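Local coordinates for endoglucanase (Humicola insolens, PDB 1DYS), which hydrolyses internal beta-1,4-glucosidic linkages of cellulose as a family 6 glycoside hydrolase, contributing to the recycling of plant biomass, at residues V40-Q44 against E45-T49; G328-D332 against A333-M337. All coordinates share one frame; numbering follows the deposited sequence.

Contact 1 (V40-Q44 against E45-T49)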
# COMPACT_ATOMS: atom_id res chain seq x y z
N VAL A 40 21.54 10.30 -15.04
CA VAL A 40 20.83 10.22 -13.76
C VAL A 40 21.05 11.50 -12.95
O VAL A 40 20.11 12.10 -12.41
CB VAL A 40 21.21 8.96 -12.95
CG1 VAL A 40 20.44 8.98 -11.62
CG2 VAL A 40 20.86 7.68 -13.73
N LYS A 41 22.32 11.96 -12.83
CA LYS A 41 22.57 13.20 -12.07
C LYS A 41 21.84 14.40 -12.65
O LYS A 41 21.39 15.29 -11.92
CB LYS A 41 24.08 13.45 -11.95
CG LYS A 41 24.42 14.38 -10.78
CD LYS A 41 25.81 14.03 -10.23
CE LYS A 41 26.71 15.25 -10.20
NZ LYS A 41 26.40 16.20 -9.11
N TYR A 42 21.64 14.46 -13.95
CA TYR A 42 20.90 15.51 -14.65
C TYR A 42 19.46 15.47 -14.10
O TYR A 42 19.01 16.49 -13.62
CB TYR A 42 20.87 15.38 -16.17
CG TYR A 42 20.10 16.42 -16.94
CD1 TYR A 42 18.73 16.38 -17.06
CD2 TYR A 42 20.76 17.46 -17.58
CE1 TYR A 42 18.01 17.33 -17.77
CE2 TYR A 42 20.06 18.42 -18.31
CZ TYR A 42 18.69 18.35 -18.40
OH TYR A 42 18.00 19.31 -19.12
N VAL A 43 18.88 14.27 -14.13
CA VAL A 43 17.52 14.18 -13.56
C VAL A 43 17.53 14.57 -12.10
O VAL A 43 16.58 15.21 -11.61
CB VAL A 43 16.94 12.77 -13.77
CG1 VAL A 43 15.55 12.60 -13.15
CG2 VAL A 43 16.92 12.46 -15.25
N GLN A 44 18.53 14.15 -11.30
CA GLN A 44 18.54 14.43 -9.88
C GLN A 44 18.55 15.91 -9.49
O GLN A 44 17.94 16.29 -8.49
CB GLN A 44 19.80 13.81 -9.20
CG GLN A 44 19.69 12.30 -9.05
CD GLN A 44 20.95 11.74 -8.40
OE1 GLN A 44 22.01 11.82 -9.00
NE2 GLN A 44 20.84 11.19 -7.19
N GLU A 45 19.24 16.71 -10.29
CA GLU A 45 19.40 18.12 -9.96
C GLU A 45 18.57 19.06 -10.80
O GLU A 45 18.32 20.18 -10.33
CB GLU A 45 20.87 18.49 -10.18
CG GLU A 45 21.84 17.57 -9.49
CD GLU A 45 23.16 18.24 -9.17
OE1 GLU A 45 23.59 19.10 -9.96
OE2 GLU A 45 23.78 17.90 -8.14
N LYS A 46 18.24 18.69 -12.02
CA LYS A 46 17.59 19.64 -12.90
C LYS A 46 16.21 19.31 -13.38
O LYS A 46 15.69 20.09 -14.21
CB LYS A 46 18.49 19.87 -14.14
CG LYS A 46 19.79 20.57 -13.79
CD LYS A 46 20.97 19.91 -14.50
CE LYS A 46 22.24 20.70 -14.25
NZ LYS A 46 22.86 20.48 -12.90
N VAL A 47 15.62 18.17 -12.98
CA VAL A 47 14.31 17.86 -13.59
C VAL A 47 13.23 17.83 -12.50
O VAL A 47 13.42 17.02 -11.60
CB VAL A 47 14.39 16.50 -14.29
CG1 VAL A 47 13.05 16.01 -14.79
CG2 VAL A 47 15.31 16.58 -15.53
N GLY A 48 12.29 18.78 -12.57
CA GLY A 48 11.29 18.80 -11.48
C GLY A 48 10.33 17.62 -11.60
O GLY A 48 10.04 17.18 -12.69
N THR A 49 9.86 17.14 -10.44
CA THR A 49 8.87 16.07 -10.42
C THR A 49 7.84 16.42 -9.34
O THR A 49 8.25 17.02 -8.34
CB THR A 49 9.55 14.73 -10.15
OG1 THR A 49 10.45 14.47 -11.25
CG2 THR A 49 8.54 13.59 -10.27
O HOH W 1 25.77 17.94 -11.49
O HOH W 2 15.83 20.70 -17.35

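Contact 2 (G328-D332 against A333-M337)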
# COMPACT_ATOMS: atom_id res chain seq x y z
N GLY A 328 4.77 1.80 -5.81
CA GLY A 328 5.53 2.80 -5.11
C GLY A 328 6.92 2.34 -4.68
O GLY A 328 7.66 3.22 -4.27
N MET A 329 7.26 1.05 -4.78
CA MET A 329 8.58 0.57 -4.37
C MET A 329 9.58 0.85 -5.50
O MET A 329 9.19 0.80 -6.66
CB MET A 329 8.44 -0.93 -4.10
CG MET A 329 8.78 -1.54 -2.78
SD MET A 329 8.01 -0.86 -1.32
CE MET A 329 6.99 -2.22 -0.75
N TRP A 330 10.81 1.19 -5.16
CA TRP A 330 11.81 1.51 -6.16
C TRP A 330 12.16 0.27 -6.98
O TRP A 330 12.32 -0.84 -6.48
CB TRP A 330 13.04 2.05 -5.45
CG TRP A 330 13.99 2.61 -6.47
CD1 TRP A 330 15.19 2.13 -6.85
CD2 TRP A 330 13.78 3.84 -7.19
NE1 TRP A 330 15.78 2.95 -7.81
CE2 TRP A 330 14.91 4.02 -8.00
CE3 TRP A 330 12.76 4.78 -7.25
CZ2 TRP A 330 15.07 5.09 -8.87
CZ3 TRP A 330 12.90 5.88 -8.09
CH2 TRP A 330 14.05 6.02 -8.91
N PHE A 331 12.23 0.46 -8.29
CA PHE A 331 12.47 -0.60 -9.26
C PHE A 331 13.67 -0.15 -10.09
O PHE A 331 13.48 0.46 -11.15
CB PHE A 331 11.20 -0.77 -10.11
CG PHE A 331 11.18 -1.90 -11.11
CD1 PHE A 331 12.23 -2.80 -11.21
CD2 PHE A 331 10.08 -2.08 -11.93
CE1 PHE A 331 12.20 -3.84 -12.13
CE2 PHE A 331 10.04 -3.10 -12.86
CZ PHE A 331 11.10 -3.98 -12.95
N ASP A 332 14.86 -0.41 -9.51
CA ASP A 332 16.05 0.19 -10.12
C ASP A 332 16.36 -0.25 -11.52
O ASP A 332 16.83 0.59 -12.31
CB ASP A 332 17.22 0.05 -9.15
CG ASP A 332 18.32 1.05 -9.50
OD1 ASP A 332 18.06 2.24 -9.27
OD2 ASP A 332 19.40 0.61 -9.98
N ALA A 333 16.07 -1.50 -11.93
CA ALA A 333 16.31 -1.86 -13.32
C ALA A 333 15.42 -1.04 -14.28
O ALA A 333 15.80 -0.80 -15.42
CB ALA A 333 16.04 -3.35 -13.51
N TYR A 334 14.23 -0.72 -13.78
CA TYR A 334 13.33 0.10 -14.60
C TYR A 334 13.88 1.52 -14.72
O TYR A 334 13.80 2.07 -15.83
CB TYR A 334 11.93 0.03 -14.02
CG TYR A 334 10.86 0.51 -14.96
CD1 TYR A 334 10.64 1.88 -15.10
CD2 TYR A 334 10.06 -0.33 -15.70
CE1 TYR A 334 9.66 2.38 -15.95
CE2 TYR A 334 9.07 0.12 -16.54
CZ TYR A 334 8.88 1.49 -16.65
OH TYR A 334 7.91 1.95 -17.51
N ALA A 335 14.38 2.06 -13.61
CA ALA A 335 15.01 3.36 -13.61
C ALA A 335 16.23 3.38 -14.54
O ALA A 335 16.36 4.33 -15.34
CB ALA A 335 15.44 3.78 -12.22
N GLN A 336 17.02 2.33 -14.57
CA GLN A 336 18.14 2.25 -15.53
C GLN A 336 17.60 2.25 -16.94
O GLN A 336 18.09 2.99 -17.82
CB GLN A 336 19.00 1.00 -15.22
CG GLN A 336 19.73 1.13 -13.89
CD GLN A 336 20.47 -0.17 -13.59
OE1 GLN A 336 21.22 -0.61 -14.49
NE2 GLN A 336 20.26 -0.75 -12.43
N MET A 337 16.54 1.52 -17.26
CA MET A 337 15.93 1.50 -18.57
C MET A 337 15.45 2.87 -19.02
O MET A 337 15.67 3.37 -20.14
CB MET A 337 14.81 0.45 -18.66
CG MET A 337 13.96 0.58 -19.92
SD MET A 337 12.31 -0.15 -19.85
CE MET A 337 11.58 1.04 -18.70

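Contact 1 (V40-Q44 against E45-T49)
The C-terminal turn of helix 34-46 is where K41, Y42 and V43 meet E45, K46 and V47, just before the chain enters strand 51-53 of the parallel sheet of this family 6 catalytic domain. The evidence for a helix ending here lies in the backbone: K46 N reaches Y42 O at 2.8 Å, nearly in line with the carbonyl, whereas the following bond from V47 N to V43 O is weak at 3.4 Å, and V47 is the first residue to leave helical torsions. On the outer side, K41, E45 and K46 form a salt-bridge network. The E45 carboxylate sits between two lysines: OE2 meets K41 NZ at 3.3 Å, a long and weak contact, and OE1 meets K46 NZ, also at 3.3 Å. A water links K41 NZ, weakly, to E45 OE1, to which it donates. K46 runs at about a right angle to the Y42 side chain and lays its CD over one face of the ring, 3.9 Å from Y42 CD2. With CG anti to the backbone N (chi1 178°), the Y42 ring is carried to where both K46 CD and V47 CG2 meet it; V47 CG2 lies 3.6 Å from Y42 CE1, in an oblique approach. On the inner side V43 packs on L21 of helix 15-29, and both valines touch W308. Q44 turns its amide to D22 of helix 15-29. At the ring's far end a second water joins Y42 OH at 3.1 Å and donates to K46 O at 3.2 Å.

Contact 2 (G328-D332 against A333-M337)
W330 meets the helix through its six-membered ring, CZ2 lying 3.6 Å from A335 CB in an oblique approach, while its indole N-H serves a neighbour: NE1 donates to D332 OD1 at 2.8 Å, nearly straight at 167° and in the ring plane, using the oxygen's anti lone pair. F331 follows. Its first torsion swings the ring away from its own backbone N and sets it beneath Y334 CB; that carbon stands 3.7 Å from the F331 ring centroid and 20° off the normal, a CH-pi contact. The F331 and Y334 rings meet obliquely, their planes 36° apart. F331 O accepts A335 N at 3.1 Å and, weakly, Y334 N. D332 then divides its carboxylate: OD1 also bonds T24 of helix 15-29, and OD2 takes Q336 NE2 at 2.9 Å from above the carboxylate plane, an i, i+4 side-chain bond within the first turn. The amide of Q336 is held at its other end, where OE1 accepts from R31. D332 O adds the backbone bond from Q336 N. With F331 at the N-cap position and its O taking A335 N in the first i to i+4 bond, the geometry is that of a helix N-terminus, here the start of helix 332-340.

Contact 1 closes one helix and contact 2 opens another, with centres 15 Å apart and nearest atoms about 6 Å apart, so they do not touch. Helix 15-29 provides a shared neighbour: L21 packs against V43 of contact 1 and W330 of contact 2, and the same helix is hydrogen-bonded to both contacts. Contact 2 lies close to residues that probably bind substrate: the W330 side chain is about 4 Å from that of E314, and the Y334 side chain about 7 Å from that of K310. Contact 1 stands farther off, the side chains of V43 and V47 each about 11 Å from those of E314 and K310 respectively. Contact 2 also faces the second subunit, whose E97 accepts a hydrogen bond from W330 N.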